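Gamma-D-glutamyl-L-lysine dipeptidyl-peptidase (PDB 3H41) probably cleaves gamma-D-glutamyl-L-lysine bonds in murein peptides as an NlpC/P60 cysteine peptidase, releasing L-Ala-gamma-D-Glu during peptidoglycan breakdown. Local coordinates at residues A[201-206]-A[286-291]; A[255-260]-A[268-273]; A[277-282]-A[292-297]. All blocks are in the same frame, centred on the assembly; numbering follows the deposited sequence.

Interaction 1 (A[201-206]-A[286-291]); sequences GLPYIW and ERSVEI. With DGL (D-glutamic acid), chain C; ALA (alanine), chain B.
Gly201 N donates to Val289 O at 2.8 Å. Next to it Val289 N reaches Leu202 O at 2.9 Å, and Tyr204 N meets Arg287 O at 3.1 Å. The three bonds lace the loop 201-206 to the chain leading into strand 290-293, with a single backbone bridge between Pro203 and Ser288. Ser288 points its side chain at the loop: OG stands anti to the carbonyl carbon (chi1 -61°) and touches Pro203 CA at 3.5 Å. One water donates to Gly201 O and also bonds Ser288 OG, linking the two segments. Apolar contact is slight, chiefly Leu202 CB alongside Val289 CG2.

Further out, Arg287 meets Glu290 of its own segment side-on, a salt bridge with NE on OE1 and NH2 on OE2, the carboxylate lying at the edge of the guanidinium. Glu290 OE2 is also hydrogen-bonded to NE2 of His281, an inferred active-site residue. On the loop side, Tyr204 OH bonds the oxidised cysteine at position 216, modelled as cysteinesulfonic acid, and Trp206 forms part of the ligand pocket. Its indole carries the bound alanine on one face, CE2 lying 3.6 Å from the alanine CB, while CZ3 comes within 3.3 Å of D-glutamate OE1. Asp215, Ser217 and Ser235 hold the D-glutamate from elsewhere in the pocket.

These backbone bonds join a ligand-binding loop of the NlpC/P60 domain to the segment bearing Glu290. Held by Arg287 through both oxygens and by His281 at OE2, the Glu290 carboxylate is probably fixed in rotation, consistent with a second-shell group that positions His281.

Interaction 2 (A[255-260]-A[268-273]); sequences LIFFAH and HHVAMY. With DGL (D-glutamic acid), chain C.
Ile256 and Ala271 exchange two backbone hydrogen bonds, Ile256 N to Ala271 O at 2.8 Å and Ala271 N to Ile256 O at 2.9 Å, in an antiparallel pair of neighbouring strands of the NlpC/P60 sheet. Nearer the bound D-glutamate the ladder breaks into a classic beta bulge: Phe258 O accepts from both His268 N (2.9 Å) and His269 N (3.3 Å), two successive residues facing one. At the bulge the two histidine side chains take different directions. His269, the inferred proton acceptor, bonds His281 through NE2 and, in the conformer described, has its ring beside Phe258, whose CD2 lies in the plane of the imidazole at its edge; the two planes are turned by 35°. His268 instead swings CG between its backbone N and carbonyl carbon (chi1 66°), which brings its ring face to face with His260, centroids 3.8 Å apart. NE2 of His268 is held by Glu302, and its backbone O borders the side-chain carboxyl of the bound D-glutamate.

The packing divides by sheet face. With Phe258 and His269 lie Ile256 and Ala271, the Ala271 methyl near the plane of the Phe258 ring. Leu255, Phe257, Val270 and Met272 share the other face, where helix 235-238 covers Leu255, Phe257 and Val270. There Leu255 CD2 rests 3.9 Å from Met272 CB, and Val270 CG2 presses against Phe257 CE1 at 3.3 Å.

Interaction 3 (A[277-282]-A[292-297]); sequences GNMIHS and IPLNTP
The His281 imidazole meets the tip of Ile292 obliquely, CE1 and NE2 each 3.6 Å from Ile292 CD1, across a beta hairpin of strands 278-281 and 290-293 at one border of the NlpC/P60 sheet. This inferred active-site residue has two polar partners, His269 and Glu290, one on each nitrogen, which would fix the ring's rotation. Tyr299 of helix 299-302 also meets the ring. The flat amide of Asn278 turns its OD1 to the backbone of Pro293, 3.4 Å from CA.

The hairpin itself is pinned by reciprocal bonds between Met279 and Ile292, Met279 N to Ile292 O at 2.9 Å and Ile292 N to Met279 O at 3.0 Å. Beyond the Asn278-Pro293 pair, Leu294 N donates to Gly277 O. A water bridges the same Gly277 carbonyl to Asn295 N.

In Met279, a selenomethionine, a chi1 of 62° tucks CG over the backbone; the chain then runs extended beside Ile292 until CE lies 3.7 Å from Ile292 CD1. It crosses Leu294 at about a right angle, and both Met279 and Leu294 pack on Phe258 in the sheet. After Pro293 the strand gives way to an inverse gamma turn centred on Asn295, where Thr296 OG1 donates to Pro293 O at 2.7 Å.

How the interactions relate
From the N-terminal side, the loop after helix 189-197 enters first, at residues 201-206, and is met some eighty residues later by 286-291, which closes interaction 1. Nested within that long loop, interaction 2 closes a short one between strands 255-259 and 267-275. Strand 278-281 follows directly and opens interaction 3, which crosses interaction 1 because 277-282 lies inside the loop closed by interaction 1 while its partner 292-297 lies beyond 286-291. Strands 255-259, 267-275, 278-281 and 290-293 are successive in the sheet, and interaction 1 adds the ligand-pocket loop to that border. Hydrogen bonds link His269, His281 and Glu290 across the three contacts.

Interaction 1 (A[201-206]-A[286-291])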
loop_
_atom_site.group_PDB
_atom_site.type_symbol
_atom_site.label_atom_id
_atom_site.label_comp_id
_atom_site.label_asym_id
_atom_site.label_seq_id
_atom_site.Cartn_x
_atom_site.Cartn_y
_atom_site.Cartn_z
ATOM N N GLY A 201 12.613 -6.211 -7.620
ATOM C CA GLY A 201 12.147 -7.493 -8.212
ATOM C C GLY A 201 10.709 -7.882 -7.947
ATOM O O GLY A 201 10.246 -8.908 -8.457
ATOM N N LEU A 202 9.986 -7.096 -7.153
ATOM C CA LEU A 202 8.579 -7.369 -6.893
ATOM C C LEU A 202 7.737 -6.949 -8.090
ATOM O O LEU A 202 7.725 -5.756 -8.454
ATOM C CB LEU A 202 8.092 -6.646 -5.625
ATOM C CG LEU A 202 6.597 -6.796 -5.247
ATOM C CD1 LEU A 202 6.131 -8.234 -4.819
ATOM C CD2 LEU A 202 6.239 -5.727 -4.127
ATOM N N PRO A 203 7.034 -7.897 -8.719
ATOM C CA PRO A 203 6.217 -7.531 -9.884
ATOM C C PRO A 203 5.122 -6.540 -9.604
ATOM O O PRO A 203 4.447 -6.595 -8.563
ATOM C CB PRO A 203 5.642 -8.884 -10.342
ATOM C CG PRO A 203 6.630 -9.846 -9.847
ATOM C CD PRO A 203 6.945 -9.352 -8.494
ATOM N N TYR A 204 4.973 -5.620 -10.549
ATOM C CA TYR A 204 3.941 -4.598 -10.546
ATOM C C TYR A 204 2.542 -5.164 -10.622
ATOM O O TYR A 204 2.323 -6.172 -11.263
ATOM C CB TYR A 204 4.194 -3.703 -11.756
ATOM C CG TYR A 204 3.253 -2.535 -12.003
ATOM C CD1 TYR A 204 2.004 -2.720 -12.604
ATOM C CD2 TYR A 204 3.663 -1.233 -11.724
ATOM C CE1 TYR A 204 1.160 -1.625 -12.846
ATOM C CE2 TYR A 204 2.850 -0.151 -12.005
ATOM C CZ TYR A 204 1.606 -0.351 -12.552
ATOM O OH TYR A 204 0.857 0.765 -12.830
ATOM N N ILE A 205 1.595 -4.521 -9.951
ATOM C CA ILE A 205 0.179 -4.769 -10.228
ATOM C C ILE A 205 -0.549 -3.410 -10.115
ATOM O O ILE A 205 -0.273 -2.626 -9.237
ATOM C CB ILE A 205 -0.406 -5.884 -9.311
ATOM C CG1 ILE A 205 -1.750 -6.457 -9.845
ATOM C CG2 ILE A 205 -0.550 -5.401 -7.885
ATOM C CD1 ILE A 205 -1.605 -7.259 -11.136
ATOM N N TRP A 206 -1.478 -3.155 -11.020
ATOM C CA TRP A 206 -2.324 -1.960 -10.948
ATOM C C TRP A 206 -3.056 -1.899 -9.611
ATOM O O TRP A 206 -3.558 -2.894 -9.120
ATOM C CB TRP A 206 -3.303 -1.954 -12.114
ATOM C CG TRP A 206 -4.138 -0.726 -12.300
ATOM C CD1 TRP A 206 -5.495 -0.650 -12.170
ATOM C CD2 TRP A 206 -3.705 0.569 -12.725
ATOM N NE1 TRP A 206 -5.932 0.595 -12.469
ATOM C CE2 TRP A 206 -4.862 1.370 -12.842
ATOM C CE3 TRP A 206 -2.462 1.125 -13.034
ATOM C CZ2 TRP A 206 -4.808 2.707 -13.199
ATOM C CZ3 TRP A 206 -2.408 2.444 -13.435
ATOM C CH2 TRP A 206 -3.580 3.220 -13.534
ATOM N N GLU A 286 4.758 -4.950 -17.104
ATOM C CA GLU A 286 5.756 -5.768 -17.766
ATOM C C GLU A 286 6.957 -5.958 -16.847
ATOM O O GLU A 286 7.809 -6.784 -17.132
ATOM C CB GLU A 286 6.217 -5.121 -19.080
ATOM C CG GLU A 286 5.205 -5.144 -20.211
ATOM C CD GLU A 286 4.162 -4.039 -20.175
ATOM O OE1 GLU A 286 4.068 -3.257 -19.192
ATOM O OE2 GLU A 286 3.388 -3.975 -21.138
ATOM N N ARG A 287 7.047 -5.182 -15.768
ATOM C CA ARG A 287 8.260 -5.128 -14.992
ATOM C C ARG A 287 8.022 -5.224 -13.473
ATOM O O ARG A 287 6.923 -5.615 -13.021
ATOM C CB ARG A 287 9.034 -3.878 -15.399
ATOM C CG ARG A 287 9.395 -3.904 -16.934
ATOM C CD ARG A 287 10.803 -3.484 -17.242
ATOM N NE ARG A 287 11.037 -2.082 -16.918
ATOM C CZ ARG A 287 10.654 -1.039 -17.653
ATOM N NH1 ARG A 287 9.985 -1.206 -18.797
ATOM N NH2 ARG A 287 10.955 0.195 -17.238
ATOM N N SER A 288 9.093 -4.977 -12.717
ATOM C CA SER A 288 9.097 -5.105 -11.274
ATOM C C SER A 288 9.754 -3.885 -10.688
ATOM O O SER A 288 10.363 -3.084 -11.417
ATOM C CB SER A 288 9.915 -6.317 -10.856
ATOM O OG SER A 288 9.355 -7.484 -11.405
ATOM N N VAL A 289 9.668 -3.757 -9.369
ATOM C CA VAL A 289 10.379 -2.691 -8.675
ATOM C C VAL A 289 11.852 -2.720 -9.128
ATOM O O VAL A 289 12.542 -3.759 -9.059
ATOM C CB VAL A 289 10.273 -2.791 -7.146
ATOM C CG1 VAL A 289 11.168 -1.732 -6.500
ATOM C CG2 VAL A 289 8.796 -2.618 -6.706
ATOM N N GLU A 290 12.326 -1.561 -9.554
ATOM C CA GLU A 290 13.610 -1.454 -10.220
ATOM C C GLU A 290 14.224 -0.078 -10.047
ATOM O O GLU A 290 13.532 0.912 -9.764
ATOM C CB GLU A 290 13.422 -1.677 -11.720
ATOM C CG GLU A 290 12.682 -0.509 -12.409
ATOM C CD GLU A 290 12.435 -0.722 -13.924
ATOM O OE1 GLU A 290 12.532 -1.878 -14.400
ATOM O OE2 GLU A 290 12.137 0.283 -14.624
ATOM N N ILE A 291 15.529 -0.013 -10.312
ATOM C CA ILE A 291 16.266 1.235 -10.307
ATOM C C ILE A 291 16.738 1.529 -11.739
ATOM O O ILE A 291 17.386 0.688 -12.364
ATOM C CB ILE A 291 17.483 1.145 -9.345
ATOM C CG1 ILE A 291 17.030 1.208 -7.874
ATOM C CG2 ILE A 291 18.507 2.209 -9.647
ATOM C CD1 ILE A 291 18.084 0.800 -6.863
HETATM N N DGL C . -2.821 4.448 -10.034
HETATM C CA DGL C . -2.149 5.265 -11.047
HETATM C C DGL C . -1.942 6.672 -10.570
HETATM O O DGL C . -1.883 7.621 -11.364
HETATM C CB DGL C . -0.801 4.628 -11.422
HETATM C CG DGL C . -0.083 5.316 -12.599
HETATM C CD DGL C . -0.956 5.639 -13.810
HETATM O OE1 DGL C . -0.803 4.927 -14.820
HETATM O OE2 DGL C . -1.757 6.613 -13.805
HETATM O OXT DGL C . -1.767 6.895 -9.366
HETATM N N ALA B . -5.799 4.496 -7.861
HETATM C CA ALA B . -4.746 3.765 -8.695
HETATM C C ALA B . -4.074 4.726 -9.668
HETATM O O ALA B . -4.687 5.714 -10.095
HETATM C CB ALA B . -5.375 2.619 -9.483
HETATM O O HOH W 1 10.905 -9.914 -10.793
#

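Interaction 2 (A[255-260]-A[268-273])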
loop_
_atom_site.group_PDB
_atom_site.type_symbol
_atom_site.label_atom_id
_atom_site.label_comp_id
_atom_site.label_asym_id
_atom_site.label_seq_id
_atom_site.Cartn_x
_atom_site.Cartn_y
_atom_site.Cartn_z
ATOM N N LEU A 255 10.154 13.082 -4.946
ATOM C CA LEU A 255 9.298 12.338 -5.886
ATOM C C LEU A 255 9.314 13.044 -7.240
ATOM O O LEU A 255 9.202 14.279 -7.317
ATOM C CB LEU A 255 7.870 12.205 -5.390
ATOM C CG LEU A 255 7.664 11.277 -4.149
ATOM C CD1 LEU A 255 6.166 11.045 -3.833
ATOM C CD2 LEU A 255 8.426 9.977 -4.293
ATOM N N ILE A 256 9.474 12.250 -8.292
ATOM C CA ILE A 256 9.546 12.778 -9.658
ATOM C C ILE A 256 8.348 12.263 -10.437
ATOM O O ILE A 256 7.972 11.093 -10.321
ATOM C CB ILE A 256 10.864 12.379 -10.336
ATOM C CG1 ILE A 256 12.038 12.535 -9.370
ATOM C CG2 ILE A 256 11.092 13.198 -11.616
ATOM C CD1 ILE A 256 12.219 13.923 -8.824
ATOM N N PHE A 257 7.747 13.157 -11.224
ATOM C CA PHE A 257 6.505 12.899 -11.915
ATOM C C PHE A 257 6.670 12.948 -13.422
ATOM O O PHE A 257 7.493 13.696 -13.933
ATOM C CB PHE A 257 5.433 13.882 -11.391
ATOM C CG PHE A 257 5.190 13.706 -9.945
ATOM C CD1 PHE A 257 4.312 12.731 -9.495
ATOM C CD2 PHE A 257 5.903 14.445 -9.012
ATOM C CE1 PHE A 257 4.116 12.520 -8.113
ATOM C CE2 PHE A 257 5.715 14.237 -7.643
ATOM C CZ PHE A 257 4.835 13.287 -7.199
ATOM N N PHE A 258 5.897 12.108 -14.106
ATOM C CA PHE A 258 5.902 12.064 -15.564
ATOM C C PHE A 258 4.481 12.208 -16.052
ATOM O O PHE A 258 3.547 11.601 -15.490
ATOM C CB PHE A 258 6.578 10.775 -16.065
ATOM C CG PHE A 258 7.944 10.571 -15.470
ATOM C CD1 PHE A 258 9.069 11.155 -16.068
ATOM C CD2 PHE A 258 8.101 9.940 -14.238
ATOM C CE1 PHE A 258 10.338 11.020 -15.492
ATOM C CE2 PHE A 258 9.381 9.818 -13.652
ATOM C CZ PHE A 258 10.493 10.357 -14.293
ATOM N N ALA A 259 4.303 13.011 -17.111
ATOM C CA ALA A 259 2.981 13.303 -17.616
ATOM C C ALA A 259 2.894 13.064 -19.122
ATOM O O ALA A 259 3.885 13.176 -19.858
ATOM C CB ALA A 259 2.571 14.799 -17.271
ATOM N N HIS A 260 1.700 12.749 -19.565
ATOM C CA HIS A 260 1.410 12.570 -20.993
ATOM C C HIS A 260 1.731 13.818 -21.809
ATOM O O HIS A 260 1.835 14.952 -21.262
ATOM C CB HIS A 260 -0.069 12.212 -21.194
ATOM C CG HIS A 260 -0.443 10.856 -20.672
ATOM N ND1 HIS A 260 -0.079 9.692 -21.311
ATOM C CD2 HIS A 260 -1.165 10.481 -19.591
ATOM C CE1 HIS A 260 -0.546 8.657 -20.640
ATOM N NE2 HIS A 260 -1.211 9.107 -19.594
ATOM N N HIS A 268 0.866 10.531 -15.055
ATOM C CA HIS A 268 0.583 9.100 -14.983
ATOM C C HIS A 268 1.732 8.238 -14.453
ATOM O O HIS A 268 1.626 7.027 -14.502
ATOM C CB HIS A 268 0.157 8.565 -16.366
ATOM C CG HIS A 268 1.251 8.607 -17.387
ATOM N ND1 HIS A 268 1.901 7.475 -17.829
ATOM C CD2 HIS A 268 1.836 9.649 -18.026
ATOM C CE1 HIS A 268 2.816 7.814 -18.722
ATOM N NE2 HIS A 268 2.803 9.127 -18.855
ATOM N N HIS A 269 2.822 8.822 -13.966
ATOM C CA HIS A 269 3.881 8.018 -13.358
ATOM C C HIS A 269 4.601 8.814 -12.284
ATOM O O HIS A 269 4.728 10.039 -12.379
ATOM C CB HIS A 269 4.879 7.483 -14.411
ATOM C CG HIS A 269 5.912 6.567 -13.829
ATOM N ND1 HIS A 269 5.588 5.339 -13.290
ATOM C CD2 HIS A 269 7.241 6.727 -13.623
ATOM C CE1 HIS A 269 6.682 4.769 -12.817
ATOM N NE2 HIS A 269 7.694 5.596 -12.992
ATOM N N VAL A 270 5.071 8.105 -11.262
ATOM C CA VAL A 270 5.838 8.706 -10.201
ATOM C C VAL A 270 6.971 7.747 -9.844
ATOM O O VAL A 270 6.798 6.499 -9.891
ATOM C CB VAL A 270 4.990 9.054 -8.983
ATOM C CG1 VAL A 270 4.234 7.813 -8.441
ATOM C CG2 VAL A 270 5.844 9.767 -7.881
ATOM N N ALA A 271 8.119 8.336 -9.544
ATOM C CA ALA A 271 9.298 7.595 -9.109
ATOM C C ALA A 271 9.976 8.374 -7.966
ATOM O O ALA A 271 9.654 9.514 -7.721
ATOM C CB ALA A 271 10.244 7.391 -10.305
HETATM N N MSE A 272 10.860 7.744 -7.212
HETATM C CA MSE A 272 11.618 8.469 -6.185
HETATM C C MSE A 272 13.061 8.572 -6.588
HETATM O O MSE A 272 13.689 7.563 -6.921
HETATM C CB MSE A 272 11.542 7.725 -4.818
HETATM C CG MSE A 272 12.167 8.495 -3.699
HETATM SE SE MSE A 272 11.844 7.681 -1.955
HETATM C CE MSE A 272 12.646 6.016 -2.308
ATOM N N TYR A 273 13.584 9.795 -6.528
ATOM C CA TYR A 273 14.982 10.079 -6.810
ATOM C C TYR A 273 15.865 9.451 -5.746
ATOM O O TYR A 273 15.582 9.587 -4.547
ATOM C CB TYR A 273 15.219 11.592 -6.879
ATOM C CG TYR A 273 16.580 11.940 -7.454
ATOM C CD1 TYR A 273 16.964 11.477 -8.703
ATOM C CD2 TYR A 273 17.479 12.745 -6.750
ATOM C CE1 TYR A 273 18.204 11.786 -9.232
ATOM C CE2 TYR A 273 18.735 13.049 -7.275
ATOM C CZ TYR A 273 19.081 12.580 -8.509
ATOM O OH TYR A 273 20.321 12.874 -9.026
HETATM N N DGL C . -2.821 4.448 -10.034
HETATM C CA DGL C . -2.149 5.265 -11.047
HETATM C C DGL C . -1.942 6.672 -10.570
HETATM O O DGL C . -1.883 7.621 -11.364
HETATM C CB DGL C . -0.801 4.628 -11.422
HETATM C CG DGL C . -0.083 5.316 -12.599
HETATM C CD DGL C . -0.956 5.639 -13.810
HETATM O OE1 DGL C . -0.803 4.927 -14.820
HETATM O OE2 DGL C . -1.757 6.613 -13.805
HETATM O OXT DGL C . -1.767 6.895 -9.366
#

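Interaction 3 (A[277-282]-A[292-297])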
loop_
_atom_site.group_PDB
_atom_site.type_symbol
_atom_site.label_atom_id
_atom_site.label_comp_id
_atom_site.label_asym_id
_atom_site.label_seq_id
_atom_site.Cartn_x
_atom_site.Cartn_y
_atom_site.Cartn_z
ATOM N N GLY A 277 21.700 10.569 -10.307
ATOM C CA GLY A 277 21.000 10.474 -11.586
ATOM C C GLY A 277 20.031 9.306 -11.711
ATOM O O GLY A 277 19.460 9.097 -12.788
ATOM N N ASN A 278 19.848 8.539 -10.628
ATOM C CA ASN A 278 18.985 7.337 -10.665
ATOM C C ASN A 278 17.691 7.509 -9.864
ATOM O O ASN A 278 17.575 8.419 -9.039
ATOM C CB ASN A 278 19.730 6.120 -10.158
ATOM C CG ASN A 278 20.874 5.738 -11.053
ATOM O OD1 ASN A 278 20.758 5.804 -12.282
ATOM N ND2 ASN A 278 22.020 5.395 -10.447
HETATM N N MSE A 279 16.721 6.649 -10.146
HETATM C CA MSE A 279 15.430 6.682 -9.456
HETATM C C MSE A 279 14.960 5.259 -9.224
HETATM O O MSE A 279 15.384 4.340 -9.902
HETATM C CB MSE A 279 14.378 7.474 -10.218
HETATM C CG MSE A 279 14.054 6.903 -11.556
HETATM SE SE MSE A 279 13.045 8.165 -12.615
HETATM C CE MSE A 279 12.520 6.840 -13.792
ATOM N N ILE A 280 14.098 5.091 -8.232
ATOM C CA ILE A 280 13.526 3.815 -7.932
ATOM C C ILE A 280 12.014 3.944 -8.109
ATOM O O ILE A 280 11.464 4.991 -7.802
ATOM C CB ILE A 280 13.924 3.327 -6.501
ATOM C CG1 ILE A 280 13.541 1.869 -6.306
ATOM C CG2 ILE A 280 13.357 4.255 -5.407
ATOM C CD1 ILE A 280 14.229 1.178 -5.040
ATOM N N HIS A 281 11.382 2.896 -8.670
ATOM C CA HIS A 281 9.950 2.888 -8.913
ATOM C C HIS A 281 9.394 1.500 -9.116
ATOM O O HIS A 281 10.130 0.519 -9.326
ATOM C CB HIS A 281 9.595 3.814 -10.130
ATOM C CG HIS A 281 10.175 3.395 -11.449
ATOM N ND1 HIS A 281 9.933 4.100 -12.622
ATOM C CD2 HIS A 281 10.976 2.355 -11.800
ATOM C CE1 HIS A 281 10.552 3.500 -13.624
ATOM N NE2 HIS A 281 11.210 2.458 -13.153
ATOM N N SER A 282 8.074 1.392 -9.001
ATOM C CA SER A 282 7.328 0.233 -9.504
ATOM C C SER A 282 6.657 0.612 -10.834
ATOM O O SER A 282 5.646 1.307 -10.835
ATOM C CB SER A 282 6.289 -0.216 -8.485
ATOM O OG SER A 282 5.760 -1.432 -8.935
ATOM N N ILE A 292 16.440 2.710 -12.246
ATOM C CA ILE A 292 16.860 3.133 -13.595
ATOM C C ILE A 292 17.306 4.601 -13.616
ATOM O O ILE A 292 17.017 5.377 -12.687
ATOM C CB ILE A 292 15.748 2.924 -14.688
ATOM C CG1 ILE A 292 14.497 3.749 -14.406
ATOM C CG2 ILE A 292 15.402 1.450 -14.874
ATOM C CD1 ILE A 292 13.516 3.747 -15.584
ATOM N N PRO A 293 18.004 5.003 -14.680
ATOM C CA PRO A 293 18.393 6.401 -14.713
ATOM C C PRO A 293 17.193 7.274 -14.930
ATOM O O PRO A 293 16.250 6.847 -15.635
ATOM C CB PRO A 293 19.305 6.500 -15.960
ATOM C CG PRO A 293 19.780 5.096 -16.224
ATOM C CD PRO A 293 18.711 4.172 -15.678
ATOM N N LEU A 294 17.241 8.504 -14.408
ATOM C CA LEU A 294 16.225 9.500 -14.716
ATOM C C LEU A 294 16.240 9.818 -16.214
ATOM O O LEU A 294 15.196 9.996 -16.839
ATOM C CB LEU A 294 16.450 10.764 -13.885
ATOM C CG LEU A 294 15.519 11.959 -14.111
ATOM C CD1 LEU A 294 13.995 11.608 -14.032
ATOM C CD2 LEU A 294 15.901 13.006 -13.109
ATOM N N ASN A 295 17.432 9.842 -16.785
ATOM C CA ASN A 295 17.630 10.029 -18.196
ATOM C C ASN A 295 17.385 8.749 -18.978
ATOM O O ASN A 295 18.287 8.247 -19.624
ATOM C CB ASN A 295 19.064 10.488 -18.436
ATOM C CG ASN A 295 19.270 11.026 -19.832
ATOM O OD1 ASN A 295 18.331 11.531 -20.459
ATOM N ND2 ASN A 295 20.494 10.895 -20.345
ATOM N N THR A 296 16.196 8.183 -18.885
ATOM C CA THR A 296 15.849 7.005 -19.674
ATOM C C THR A 296 14.869 7.509 -20.736
ATOM O O THR A 296 13.982 8.303 -20.422
ATOM C CB THR A 296 15.238 5.909 -18.790
ATOM O OG1 THR A 296 16.249 5.436 -17.886
ATOM C CG2 THR A 296 14.659 4.730 -19.629
ATOM N N PRO A 297 15.073 7.105 -22.012
ATOM C CA PRO A 297 14.150 7.437 -23.118
ATOM C C PRO A 297 12.726 7.166 -22.737
ATOM O O PRO A 297 12.440 6.083 -22.212
ATOM C CB PRO A 297 14.565 6.465 -24.242
ATOM C CG PRO A 297 16.014 6.271 -24.018
ATOM C CD PRO A 297 16.247 6.352 -22.497
HETATM O O HOH W 2 20.129 10.020 -15.253
#